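Local coordinates for protein ceramide very long chain fatty acid hydroxylase SCS7 (Saccharomyces cerevisiae, PDB 4ZR1) that catalyses the 2-hydroxylation of very long chain fatty acids in ceramides, probably at a histidine-bound dimetal centre in its membrane-embedded hydroxylase domain, at residues F28-L32 against L252-K257; P181-L187 against H232-H237. All coordinates share one frame; numbering follows the deposited sequence.

Interaction 1 (F28-L32 against L252-K257). With ZN (zinc ion), chain D; ZN (zinc ion), chain C.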
ATOM      1  N   PHE A  28     -13.928 -11.910   4.107  1.00 92.87           N
ATOM      2  CA  PHE A  28     -12.783 -12.040   4.989  1.00103.41           C
ATOM      3  C   PHE A  28     -12.799 -13.399   5.687  1.00109.39           C
ATOM      4  O   PHE A  28     -13.867 -13.954   5.937  1.00116.32           O
ATOM      5  CB  PHE A  28     -12.785 -10.893   6.005  1.00106.99           C
ATOM      6  CG  PHE A  28     -12.759  -9.526   5.371  1.00103.86           C
ATOM      7  CD1 PHE A  28     -11.780  -9.195   4.442  1.00 99.52           C
ATOM      8  CD2 PHE A  28     -13.732  -8.582   5.675  1.00100.31           C
ATOM      9  CE1 PHE A  28     -11.758  -7.942   3.846  1.00 94.69           C
ATOM     10  CE2 PHE A  28     -13.716  -7.325   5.080  1.00 99.50           C
ATOM     11  CZ  PHE A  28     -12.725  -7.005   4.162  1.00 93.34           C
ATOM     12  N   VAL A  29     -11.619 -13.942   5.978  1.00103.22           N
ATOM     13  CA  VAL A  29     -11.516 -15.248   6.625  1.00111.34           C
ATOM     14  C   VAL A  29     -10.700 -15.158   7.919  1.00113.87           C
ATOM     15  O   VAL A  29      -9.808 -14.318   8.035  1.00114.67           O
ATOM     16  CB  VAL A  29     -10.880 -16.302   5.688  1.00113.19           C
ATOM     17  CG1 VAL A  29     -11.312 -17.706   6.098  1.00126.35           C
ATOM     18  CG2 VAL A  29     -11.280 -16.047   4.247  1.00103.70           C
ATOM     19  N   LYS A  30     -11.013 -16.015   8.892  1.00113.24           N
ATOM     20  CA  LYS A  30     -10.294 -15.995  10.160  1.00112.45           C
ATOM     21  C   LYS A  30      -8.894 -16.536   9.925  1.00112.79           C
ATOM     22  O   LYS A  30      -7.957 -16.150  10.616  1.00117.58           O
ATOM     23  CB  LYS A  30     -11.013 -16.812  11.239  1.00119.78           C
ATOM     24  CG  LYS A  30     -10.355 -18.149  11.545  1.00132.58           C
ATOM     25  CD  LYS A  30     -11.264 -19.039  12.353  1.00141.65           C
ATOM     26  CE  LYS A  30     -11.341 -20.419  11.735  1.00141.93           C
ATOM     27  NZ  LYS A  30     -12.478 -21.170  12.309  1.00146.22           N
ATOM     28  N   GLU A  31      -8.755 -17.417   8.938  1.00110.33           N
ATOM     29  CA  GLU A  31      -7.457 -17.974   8.592  1.00116.56           C
ATOM     30  C   GLU A  31      -7.295 -17.967   7.075  1.00109.99           C
ATOM     31  O   GLU A  31      -8.229 -18.271   6.338  1.00108.89           O
ATOM     32  CB  GLU A  31      -7.294 -19.388   9.171  1.00126.94           C
ATOM     33  CG  GLU A  31      -5.929 -19.592   9.807  1.00140.40           C
ATOM     34  CD  GLU A  31      -5.825 -18.974  11.190  1.00144.81           C
ATOM     35  OE1 GLU A  31      -6.788 -19.090  11.977  1.00150.25           O
ATOM     36  OE2 GLU A  31      -4.780 -18.355  11.481  1.00143.07           O
ATOM     37  N   LEU A  32      -6.110 -17.574   6.620  1.00104.12           N
ATOM     38  CA  LEU A  32      -5.797 -17.497   5.197  1.00101.59           C
ATOM     39  C   LEU A  32      -6.048 -18.825   4.495  1.00104.48           C
ATOM     40  O   LEU A  32      -5.764 -19.881   5.055  1.00111.36           O
ATOM     41  CB  LEU A  32      -4.335 -17.076   5.003  1.00 97.22           C
ATOM     42  CG  LEU A  32      -3.911 -15.841   5.801  1.00 99.37           C
ATOM     43  CD1 LEU A  32      -2.466 -15.447   5.520  1.00 98.82           C
ATOM     44  CD2 LEU A  32      -4.853 -14.690   5.517  1.00 90.17           C
ATOM     45  N   LEU A 252      -0.606 -10.391   4.941  1.00 83.45           N
ATOM     46  CA  LEU A 252      -1.712 -10.946   4.179  1.00 75.69           C
ATOM     47  C   LEU A 252      -3.001 -10.937   4.991  1.00 86.23           C
ATOM     48  O   LEU A 252      -4.092 -10.822   4.429  1.00 89.32           O
ATOM     49  CB  LEU A 252      -1.380 -12.364   3.719  1.00 76.90           C
ATOM     50  CG  LEU A 252      -0.988 -12.536   2.249  1.00 73.69           C
ATOM     51  CD1 LEU A 252      -0.104 -11.420   1.763  1.00 68.89           C
ATOM     52  CD2 LEU A 252      -0.284 -13.856   2.059  1.00 67.14           C
ATOM     53  N   GLU A 253      -2.886 -11.051   6.312  1.00 87.43           N
ATOM     54  CA  GLU A 253      -4.078 -10.989   7.152  1.00 90.88           C
ATOM     55  C   GLU A 253      -4.614  -9.562   7.212  1.00 91.80           C
ATOM     56  O   GLU A 253      -5.804  -9.347   7.442  1.00 92.47           O
ATOM     57  CB  GLU A 253      -3.795 -11.513   8.558  1.00 89.75           C
ATOM     58  CG  GLU A 253      -3.699 -13.020   8.642  1.00 96.91           C
ATOM     59  CD  GLU A 253      -3.511 -13.503  10.062  1.00110.04           C
ATOM     60  OE1 GLU A 253      -3.549 -12.663  10.992  1.00108.83           O
ATOM     61  OE2 GLU A 253      -3.323 -14.723  10.246  1.00120.25           O
ATOM     62  N   HIS A 254      -3.735  -8.588   7.003  1.00 83.25           N
ATOM     63  CA  HIS A 254      -4.173  -7.205   6.899  1.00 73.29           C
ATOM     64  C   HIS A 254      -5.087  -7.041   5.682  1.00 80.68           C
ATOM     65  O   HIS A 254      -5.988  -6.205   5.657  1.00 75.06           O
ATOM     66  CB  HIS A 254      -2.974  -6.264   6.795  1.00 67.78           C
ATOM     67  CG  HIS A 254      -3.337  -4.883   6.355  1.00 75.92           C
ATOM     68  ND1 HIS A 254      -3.764  -3.910   7.233  1.00 83.01           N
ATOM     69  CD2 HIS A 254      -3.360  -4.319   5.124  1.00 79.98           C
ATOM     70  CE1 HIS A 254      -4.028  -2.803   6.562  1.00 86.55           C
ATOM     71  NE2 HIS A 254      -3.790  -3.024   5.281  1.00 85.89           N
ATOM     72  N   HIS A 255      -4.835  -7.861   4.674  1.00 85.52           N
ATOM     73  CA  HIS A 255      -5.615  -7.869   3.453  1.00 68.14           C
ATOM     74  C   HIS A 255      -6.887  -8.720   3.575  1.00 77.47           C
ATOM     75  O   HIS A 255      -7.984  -8.253   3.287  1.00 79.15           O
ATOM     76  CB  HIS A 255      -4.751  -8.381   2.297  1.00 67.01           C
ATOM     77  CG  HIS A 255      -3.811  -7.355   1.743  1.00 72.48           C
ATOM     78  ND1 HIS A 255      -4.229  -6.323   0.933  1.00 74.60           N
ATOM     79  CD2 HIS A 255      -2.473  -7.204   1.883  1.00 77.98           C
ATOM     80  CE1 HIS A 255      -3.191  -5.576   0.601  1.00 69.47           C
ATOM     81  NE2 HIS A 255      -2.113  -6.090   1.164  1.00 69.91           N
ATOM     82  N   TYR A 256      -6.739  -9.968   4.005  1.00 89.99           N
ATOM     83  CA  TYR A 256      -7.834 -10.927   3.920  1.00 87.90           C
ATOM     84  C   TYR A 256      -8.481 -11.285   5.258  1.00 99.10           C
ATOM     85  O   TYR A 256      -9.133 -12.320   5.367  1.00110.71           O
ATOM     86  CB  TYR A 256      -7.343 -12.211   3.256  1.00 86.67           C
ATOM     87  CG  TYR A 256      -6.646 -12.001   1.937  1.00 90.15           C
ATOM     88  CD1 TYR A 256      -7.367 -11.904   0.749  1.00 93.73           C
ATOM     89  CD2 TYR A 256      -5.264 -11.909   1.875  1.00 84.61           C
ATOM     90  CE1 TYR A 256      -6.721 -11.715  -0.463  1.00 93.72           C
ATOM     91  CE2 TYR A 256      -4.616 -11.721   0.679  1.00 89.36           C
ATOM     92  CZ  TYR A 256      -5.343 -11.624  -0.487  1.00 92.67           C
ATOM     93  OH  TYR A 256      -4.676 -11.441  -1.670  1.00 93.42           O
ATOM     94  N   LYS A 257      -8.316 -10.440   6.270  1.00 96.66           N
ATOM     95  CA  LYS A 257      -8.918 -10.711   7.573  1.00 96.32           C
ATOM     96  C   LYS A 257      -9.321  -9.436   8.316  1.00 94.74           C
ATOM     97  O   LYS A 257     -10.470  -9.298   8.755  1.00 91.95           O
ATOM     98  CB  LYS A 257      -7.957 -11.531   8.432  1.00101.92           C
ATOM     99  CG  LYS A 257      -8.486 -11.876   9.809  1.00106.12           C
ATOM    100  CD  LYS A 257      -7.538 -12.826  10.515  1.00105.12           C
ATOM    101  CE  LYS A 257      -8.065 -13.257  11.872  1.00106.03           C
ATOM    102  NZ  LYS A 257      -7.116 -14.209  12.518  1.00109.50           N
TER
HETATM  103 ZN    ZN D 402      -3.618  -1.427   3.852  1.00 84.51          ZN
HETATM  104 ZN    ZN C 401      -0.283  -5.460   0.518  1.00 81.14          ZN

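Interaction 2 (P181-L187 against H232-H237). With ZN (zinc ion), chain C; BOG (octyl beta-D-glucopyranoside), chain E; BOG (octyl beta-D-glucopyranoside), chain H; BOG (octyl beta-D-glucopyranoside), chain G.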
ATOM      1  N   PRO A 181      -5.097  -7.016  -4.722  1.00 78.90           N
ATOM      2  CA  PRO A 181      -3.873  -7.436  -4.020  1.00 75.34           C
ATOM      3  C   PRO A 181      -2.830  -8.120  -4.913  1.00 76.78           C
ATOM      4  O   PRO A 181      -1.631  -7.847  -4.799  1.00 79.48           O
ATOM      5  CB  PRO A 181      -4.397  -8.430  -2.983  1.00 77.12           C
ATOM      6  CG  PRO A 181      -5.832  -8.129  -2.834  1.00 79.48           C
ATOM      7  CD  PRO A 181      -6.296  -7.660  -4.157  1.00 76.74           C
ATOM      8  N   MET A 182      -3.286  -8.998  -5.798  1.00 76.49           N
ATOM      9  CA  MET A 182      -2.384  -9.765  -6.648  1.00 66.70           C
ATOM     10  C   MET A 182      -2.156  -9.159  -8.026  1.00 64.42           C
ATOM     11  O   MET A 182      -1.673  -9.848  -8.917  1.00 76.28           O
ATOM     12  CB  MET A 182      -2.902 -11.193  -6.812  1.00 70.44           C
ATOM     13  CG  MET A 182      -2.725 -12.010  -5.562  1.00 73.59           C
ATOM     14  SD  MET A 182      -0.989 -12.026  -5.075  1.00 88.84           S
ATOM     15  CE  MET A 182      -1.188 -11.759  -3.309  1.00101.66           C
ATOM     16  N   ASP A 183      -2.483  -7.882  -8.209  1.00 62.28           N
ATOM     17  CA  ASP A 183      -2.092  -7.188  -9.445  1.00 64.25           C
ATOM     18  C   ASP A 183      -0.629  -6.770  -9.350  1.00 72.32           C
ATOM     19  O   ASP A 183      -0.314  -5.724  -8.767  1.00 71.72           O
ATOM     20  CB  ASP A 183      -2.974  -5.960  -9.707  1.00 61.42           C
ATOM     21  CG  ASP A 183      -2.630  -5.255 -11.027  1.00 73.56           C
ATOM     22  OD1 ASP A 183      -1.541  -5.491 -11.590  1.00 77.75           O
ATOM     23  OD2 ASP A 183      -3.452  -4.453 -11.509  1.00 77.80           O
ATOM     24  N   LYS A 184       0.254  -7.555  -9.963  1.00 72.37           N
ATOM     25  CA  LYS A 184       1.694  -7.367  -9.791  1.00 71.28           C
ATOM     26  C   LYS A 184       2.207  -6.010 -10.294  1.00 75.47           C
ATOM     27  O   LYS A 184       3.330  -5.615  -9.983  1.00 84.95           O
ATOM     28  CB  LYS A 184       2.462  -8.509 -10.466  1.00 72.20           C
ATOM     29  CG  LYS A 184       2.287  -8.597 -11.972  1.00 84.38           C
ATOM     30  CD  LYS A 184       2.980  -9.837 -12.543  1.00 95.60           C
ATOM     31  CE  LYS A 184       2.733  -9.976 -14.045  1.00101.13           C
ATOM     32  NZ  LYS A 184       3.376 -11.185 -14.632  1.00112.86           N
ATOM     33  N   TYR A 185       1.388  -5.270 -11.031  1.00 68.26           N
ATOM     34  CA  TYR A 185       1.843  -3.965 -11.498  1.00 68.11           C
ATOM     35  C   TYR A 185       1.157  -2.801 -10.801  1.00 66.86           C
ATOM     36  O   TYR A 185       1.380  -1.655 -11.167  1.00 62.39           O
ATOM     37  CB  TYR A 185       1.655  -3.834 -13.002  1.00 75.63           C
ATOM     38  CG  TYR A 185       2.553  -4.748 -13.810  1.00 82.20           C
ATOM     39  CD1 TYR A 185       3.869  -4.403 -14.086  1.00 76.36           C
ATOM     40  CD2 TYR A 185       2.073  -5.938 -14.319  1.00 89.52           C
ATOM     41  CE1 TYR A 185       4.677  -5.231 -14.834  1.00 85.55           C
ATOM     42  CE2 TYR A 185       2.873  -6.767 -15.064  1.00 95.73           C
ATOM     43  CZ  TYR A 185       4.170  -6.415 -15.323  1.00 95.32           C
ATOM     44  OH  TYR A 185       4.953  -7.265 -16.072  1.00103.34           O
ATOM     45  N   ARG A 186       0.349  -3.085  -9.786  1.00 63.35           N
ATOM     46  CA  ARG A 186      -0.291  -2.025  -9.018  1.00 58.45           C
ATOM     47  C   ARG A 186      -0.045  -2.185  -7.530  1.00 69.78           C
ATOM     48  O   ARG A 186      -0.924  -1.908  -6.716  1.00 73.85           O
ATOM     49  CB  ARG A 186      -1.800  -1.995  -9.281  1.00 68.40           C
ATOM     50  CG  ARG A 186      -2.213  -1.117 -10.447  1.00 68.51           C
ATOM     51  CD  ARG A 186      -1.828  -1.744 -11.765  1.00 68.61           C
ATOM     52  NE  ARG A 186      -2.346  -0.963 -12.879  1.00 77.95           N
ATOM     53  CZ  ARG A 186      -3.479  -1.234 -13.522  1.00 74.01           C
ATOM     54  NH1 ARG A 186      -4.221  -2.288 -13.178  1.00 58.80           N
ATOM     55  NH2 ARG A 186      -3.868  -0.449 -14.516  1.00 60.25           N
ATOM     56  N   LEU A 187       1.148  -2.642  -7.174  1.00 69.67           N
ATOM     57  CA  LEU A 187       1.501  -2.812  -5.777  1.00 62.87           C
ATOM     58  C   LEU A 187       2.479  -1.717  -5.356  1.00 70.11           C
ATOM     59  O   LEU A 187       2.158  -0.892  -4.500  1.00 67.48           O
ATOM     60  CB  LEU A 187       2.080  -4.212  -5.537  1.00 58.27           C
ATOM     61  CG  LEU A 187       2.328  -4.681  -4.103  1.00 65.05           C
ATOM     62  CD1 LEU A 187       2.397  -6.202  -4.020  1.00 68.15           C
ATOM     63  CD2 LEU A 187       3.618  -4.084  -3.572  1.00 63.59           C
ATOM     64  N   HIS A 232       7.200  -5.206   0.601  1.00 79.78           N
ATOM     65  CA  HIS A 232       5.761  -5.241   0.357  1.00 72.01           C
ATOM     66  C   HIS A 232       5.410  -6.081  -0.863  1.00 66.30           C
ATOM     67  O   HIS A 232       4.524  -6.926  -0.798  1.00 70.19           O
ATOM     68  CB  HIS A 232       5.214  -3.834   0.175  1.00 76.86           C
ATOM     69  CG  HIS A 232       3.729  -3.790   0.062  1.00 66.79           C
ATOM     70  ND1 HIS A 232       3.052  -2.709  -0.452  1.00 78.79           N
ATOM     71  CD2 HIS A 232       2.787  -4.702   0.403  1.00 73.83           C
ATOM     72  CE1 HIS A 232       1.753  -2.957  -0.429  1.00 78.80           C
ATOM     73  NE2 HIS A 232       1.566  -4.161   0.080  1.00 72.16           N
ATOM     74  N   PHE A 233       6.122  -5.860  -1.964  1.00 62.92           N
ATOM     75  CA  PHE A 233       5.925  -6.662  -3.161  1.00 60.51           C
ATOM     76  C   PHE A 233       6.082  -8.159  -2.893  1.00 66.52           C
ATOM     77  O   PHE A 233       5.198  -8.953  -3.224  1.00 76.73           O
ATOM     78  CB  PHE A 233       6.893  -6.246  -4.273  1.00 58.45           C
ATOM     79  CG  PHE A 233       6.591  -6.892  -5.594  1.00 69.26           C
ATOM     80  CD1 PHE A 233       5.632  -6.346  -6.445  1.00 63.20           C
ATOM     81  CD2 PHE A 233       7.231  -8.068  -5.977  1.00 76.65           C
ATOM     82  CE1 PHE A 233       5.336  -6.948  -7.661  1.00 60.34           C
ATOM     83  CE2 PHE A 233       6.938  -8.681  -7.205  1.00 73.95           C
ATOM     84  CZ  PHE A 233       5.992  -8.123  -8.039  1.00 67.08           C
ATOM     85  N   PHE A 234       7.196  -8.549  -2.286  1.00 67.42           N
ATOM     86  CA  PHE A 234       7.533  -9.965  -2.243  1.00 74.12           C
ATOM     87  C   PHE A 234       6.746 -10.686  -1.161  1.00 76.69           C
ATOM     88  O   PHE A 234       6.660 -11.913  -1.156  1.00 83.42           O
ATOM     89  CB  PHE A 234       9.047 -10.146  -2.081  1.00 77.74           C
ATOM     90  CG  PHE A 234       9.819  -9.744  -3.312  1.00 85.20           C
ATOM     91  CD1 PHE A 234       9.636 -10.426  -4.511  1.00 93.66           C
ATOM     92  CD2 PHE A 234      10.695  -8.672  -3.287  1.00 81.27           C
ATOM     93  CE1 PHE A 234      10.319 -10.051  -5.659  1.00 90.12           C
ATOM     94  CE2 PHE A 234      11.384  -8.291  -4.430  1.00 81.91           C
ATOM     95  CZ  PHE A 234      11.196  -8.981  -5.614  1.00 88.74           C
ATOM     96  N   LEU A 235       6.121  -9.917  -0.281  1.00 74.06           N
ATOM     97  CA  LEU A 235       5.152 -10.480   0.644  1.00 70.19           C
ATOM     98  C   LEU A 235       3.934 -11.043  -0.098  1.00 74.79           C
ATOM     99  O   LEU A 235       3.359 -12.044   0.318  1.00 80.39           O
ATOM    100  CB  LEU A 235       4.704  -9.429   1.654  1.00 67.13           C
ATOM    101  CG  LEU A 235       5.691  -9.008   2.736  1.00 69.14           C
ATOM    102  CD1 LEU A 235       4.956  -8.135   3.740  1.00 68.87           C
ATOM    103  CD2 LEU A 235       6.300 -10.227   3.420  1.00 66.43           C
ATOM    104  N   HIS A 236       3.540 -10.399  -1.193  1.00 72.18           N
ATOM    105  CA  HIS A 236       2.388 -10.852  -1.975  1.00 69.51           C
ATOM    106  C   HIS A 236       2.758 -11.894  -3.024  1.00 75.85           C
ATOM    107  O   HIS A 236       2.036 -12.873  -3.224  1.00 76.90           O
ATOM    108  CB  HIS A 236       1.709  -9.673  -2.685  1.00 65.86           C
ATOM    109  CG  HIS A 236       0.891  -8.814  -1.777  1.00 62.82           C
ATOM    110  ND1 HIS A 236      -0.395  -9.138  -1.412  1.00 70.90           N
ATOM    111  CD2 HIS A 236       1.178  -7.642  -1.163  1.00 63.66           C
ATOM    112  CE1 HIS A 236      -0.865  -8.206  -0.603  1.00 70.79           C
ATOM    113  NE2 HIS A 236       0.066  -7.285  -0.439  1.00 61.52           N
ATOM    114  N   HIS A 237       3.882 -11.671  -3.696  1.00 75.41           N
ATOM    115  CA  HIS A 237       4.197 -12.416  -4.903  1.00 82.67           C
ATOM    116  C   HIS A 237       5.401 -13.355  -4.796  1.00 90.89           C
ATOM    117  O   HIS A 237       6.160 -13.515  -5.754  1.00 88.71           O
ATOM    118  CB  HIS A 237       4.404 -11.425  -6.050  1.00 70.09           C
ATOM    119  CG  HIS A 237       3.156 -10.694  -6.433  1.00 71.05           C
ATOM    120  ND1 HIS A 237       2.982  -9.346  -6.217  1.00 77.39           N
ATOM    121  CD2 HIS A 237       2.005 -11.137  -6.995  1.00 83.99           C
ATOM    122  CE1 HIS A 237       1.786  -8.983  -6.647  1.00 91.75           C
ATOM    123  NE2 HIS A 237       1.173 -10.053  -7.124  1.00 91.78           N
TER
HETATM  124 ZN    ZN C 401      -0.283  -5.460   0.518  1.00 81.14          ZN
HETATM  125  C1  BOG E 403      -0.684   2.727  -5.978  1.00 99.27           C
HETATM  126  O1  BOG E 403      -0.670   2.670  -7.388  1.00111.22           O
HETATM  127  C2  BOG E 403      -0.584   1.321  -5.438  1.00 92.87           C
HETATM  128  O2  BOG E 403      -1.782   0.658  -5.766  1.00 94.70           O
HETATM  129  C3  BOG E 403      -0.479   1.341  -3.930  1.00 86.38           C
HETATM  130  O3  BOG E 403      -0.165   0.076  -3.393  1.00 71.65           O
HETATM  131  C4  BOG E 403       0.523   2.350  -3.458  1.00 90.54           C
HETATM  132  O4  BOG E 403       0.370   2.469  -2.064  1.00102.93           O
HETATM  133  C5  BOG E 403       0.240   3.677  -4.109  1.00 96.87           C
HETATM  134  O5  BOG E 403       0.376   3.529  -5.506  1.00100.44           O
HETATM  135  C6  BOG E 403       1.217   4.685  -3.522  1.00100.38           C
HETATM  136  O6  BOG E 403       1.526   5.727  -4.420  1.00100.96           O
HETATM  137  C1' BOG E 403      -1.653   3.461  -8.025  1.00103.99           C
HETATM  138  C2' BOG E 403      -1.574   3.320  -9.531  1.00 91.02           C
HETATM  139  C3' BOG E 403      -2.135   4.579 -10.162  1.00 90.45           C
HETATM  140  C4' BOG E 403      -1.126   5.250 -11.076  1.00 89.65           C
HETATM  141  C5' BOG E 403      -1.276   6.760 -11.007  1.00 82.50           C
HETATM  142  C6' BOG E 403      -0.598   7.398 -12.196  1.00 81.12           C
HETATM  143  C7' BOG E 403      -0.587   8.902 -12.043  1.00 88.41           C
HETATM  144  C8' BOG E 403      -1.950   9.452 -12.397  1.00 92.06           C
HETATM  145  C1  BOG H 406      13.192 -12.192  -9.171  1.00133.43           C
HETATM  146  O1  BOG H 406      14.227 -12.279  -8.218  1.00126.81           O
HETATM  147  C2  BOG H 406      13.488 -13.063 -10.376  1.00141.45           C
HETATM  148  O2  BOG H 406      14.708 -12.672 -10.966  1.00145.39           O
HETATM  149  C3  BOG H 406      12.377 -12.902 -11.393  1.00143.81           C
HETATM  150  O3  BOG H 406      12.526 -13.850 -12.425  1.00146.33           O
HETATM  151  C4  BOG H 406      11.030 -13.087 -10.729  1.00140.47           C
HETATM  152  O4  BOG H 406      10.014 -12.735 -11.642  1.00141.30           O
HETATM  153  C5  BOG H 406      10.944 -12.236  -9.476  1.00129.98           C
HETATM  154  O5  BOG H 406      11.977 -12.593  -8.589  1.00128.61           O
HETATM  155  C6  BOG H 406       9.611 -12.443  -8.788  1.00120.07           C
HETATM  156  O6  BOG H 406       8.733 -11.396  -9.127  1.00115.24           O
HETATM  157  C1' BOG H 406      13.951 -11.599  -7.014  1.00113.82           C
HETATM  158  C2' BOG H 406      15.024 -10.568  -6.730  1.00105.03           C
HETATM  159  C3' BOG H 406      14.761  -9.932  -5.379  1.00 96.24           C
HETATM  160  C4' BOG H 406      15.517  -8.625  -5.248  1.00 87.34           C
HETATM  161  C5' BOG H 406      14.708  -7.680  -4.383  1.00 86.45           C
HETATM  162  C6' BOG H 406      15.609  -6.810  -3.533  1.00 88.44           C
HETATM  163  C7' BOG H 406      15.912  -5.509  -4.252  1.00 95.44           C
HETATM  164  C8' BOG H 406      16.502  -4.523  -3.264  1.00 99.45           C
HETATM  165  C1  BOG G 405      12.942 -14.459  -3.693  1.00148.48           C
HETATM  166  O1  BOG G 405      12.505 -13.228  -3.168  1.00136.50           O
HETATM  167  C2  BOG G 405      11.732 -15.300  -4.028  1.00154.34           C
HETATM  168  O2  BOG G 405      11.027 -15.563  -2.841  1.00156.60           O
HETATM  169  C3  BOG G 405      12.149 -16.614  -4.646  1.00158.43           C
HETATM  170  O3  BOG G 405      11.007 -17.265  -5.154  1.00158.19           O
HETATM  171  C4  BOG G 405      13.150 -16.376  -5.754  1.00160.25           C
HETATM  172  O4  BOG G 405      13.712 -17.609  -6.139  1.00161.57           O
HETATM  173  C5  BOG G 405      14.247 -15.473  -5.239  1.00156.81           C
HETATM  174  O5  BOG G 405      13.689 -14.237  -4.865  1.00152.94           O
HETATM  175  C6  BOG G 405      15.301 -15.268  -6.306  1.00155.46           C
HETATM  176  O6  BOG G 405      14.704 -15.297  -7.584  1.00154.59           O
HETATM  177  C1' BOG G 405      12.833 -12.991  -1.818  1.00125.23           C
HETATM  178  C2' BOG G 405      12.895 -11.495  -1.595  1.00120.36           C
HETATM  179  C3' BOG G 405      13.082 -11.180  -0.128  1.00116.95           C
HETATM  180  C4' BOG G 405      13.804  -9.858   0.017  1.00114.96           C
HETATM  181  C5' BOG G 405      12.896  -8.719  -0.388  1.00109.10           C
HETATM  182  C6' BOG G 405      12.960  -7.645   0.677  1.00106.76           C
HETATM  183  C7' BOG G 405      14.118  -6.706   0.414  1.00 96.29           C
HETATM  184  C8' BOG G 405      14.061  -5.580   1.420  1.00 88.34           C

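Interaction 1 (F28-L32 against L252-K257)
V29 and Y256 join the N-terminal loop 28-32 to helix 242-256. This helix carries a histidine box, H251-x-x-H254-H255, of the fatty acid hydroxylase fold. The V29 N-H bonds to Y256 O at 3.0 Å, and the bond is almost straight (176°). The close packing lies beside this bond. On one side the buried F28 ring meets the backbone obliquely, its CE1 3.8 Å from H255 O. S285 also touches this ring. On the other side L32 lies across L252 and E253 at about a right angle. Its CD1 is 3.7 Å from L252 CB, and its CD2 is equally near E253 CG. H255 points its CB away from the loop. H254 NE2 binds one zinc ion at 2.1 Å, and H255 NE2 binds the other at 2.0 Å. The loose side is the exposed part of the loop, where K30 and E31 direct their CB atoms away from the helix. E31 OE2 comes to 4.1 Å from E253 OE2, with the carboxylate planes 76° apart. The repulsion is probably eased by K249, which makes a salt bridge to E253. K257 runs out fully extended between the two sides, CG anti to the backbone N (chi1 -180°). Its NZ reaches K30 O at 2.8 Å, in the carbonyl plane and on a lone pair.

Interaction 2 (P181-L187 against H232-H237)
L187 holds CG anti to its backbone N (chi1 -171°), and H232 has nearly the same first torsion. This sets the leucine methyl CD2 over one face of the H232 ring, 3.7 Å from the centroid and 21° off the normal, a CH-pi contact. The other methyl, CD1, meets H236 CD2 at 3.4 Å and also packs against F233. M182 is bent at chi2 and chi3, which folds its thioether back to the helix. Its CE lies at the edge of the H236 ring, and its SD is 4.1 Å from the centroid of the H237 ring in an oblique sulfur-aromatic contact. The H237 ring is held between K184 CB over one face and H236 CB on the other. At its edge, H237 NE2 gives a weak hydrogen bond to M182 O (3.4 Å). H232, H236 and H237 form a histidine box, H-x-x-x-H-H, at the cytoplasmic end of transmembrane helix 211-236. H232 NE2 and H236 NE2 bind one zinc ion at 2.3 Å and 2.1 Å. H177, H251 and H255 complete its site. The loop 181-187 keeps its shape through a type I turn from D183 to R186. D183 OD1 takes the Y185 N-H in an Asx turn, while OD2 forms a salt bridge to R186 NH1 (2.8 Å). F234 faces away from the loop and lies against F233 CD2 and the tails of two octyl glucosides. With an alanine in place of F234, the two detergent tails would probably lose their aromatic neighbour and a gap would open beside F233. A third octyl glucoside hydrogen-bonds through O2 to R186 O and through O3 to L187 O.

In the fold
Both contacts are largely buried, but interaction 2 lies further in, its centre about 9 Å from the centre of the chain, against about 16 Å for that of interaction 1. Interaction 1 has an exposed charged rim and relies on backbone and lysine hydrogen bonds. Interaction 2 is mostly apolar and aromatic packing around metal ligands, next to bound detergent. Each packs a loop against a histidine-bearing helix, and helices 211-236 and 242-256 are consecutive. The two meet at one zinc ion, where H236 and H255 are fellow ligands with their ring planes at about 75° to each other. Y256 extends the junction by touching P181 and M182. The span of interaction 2 nests within interaction 1.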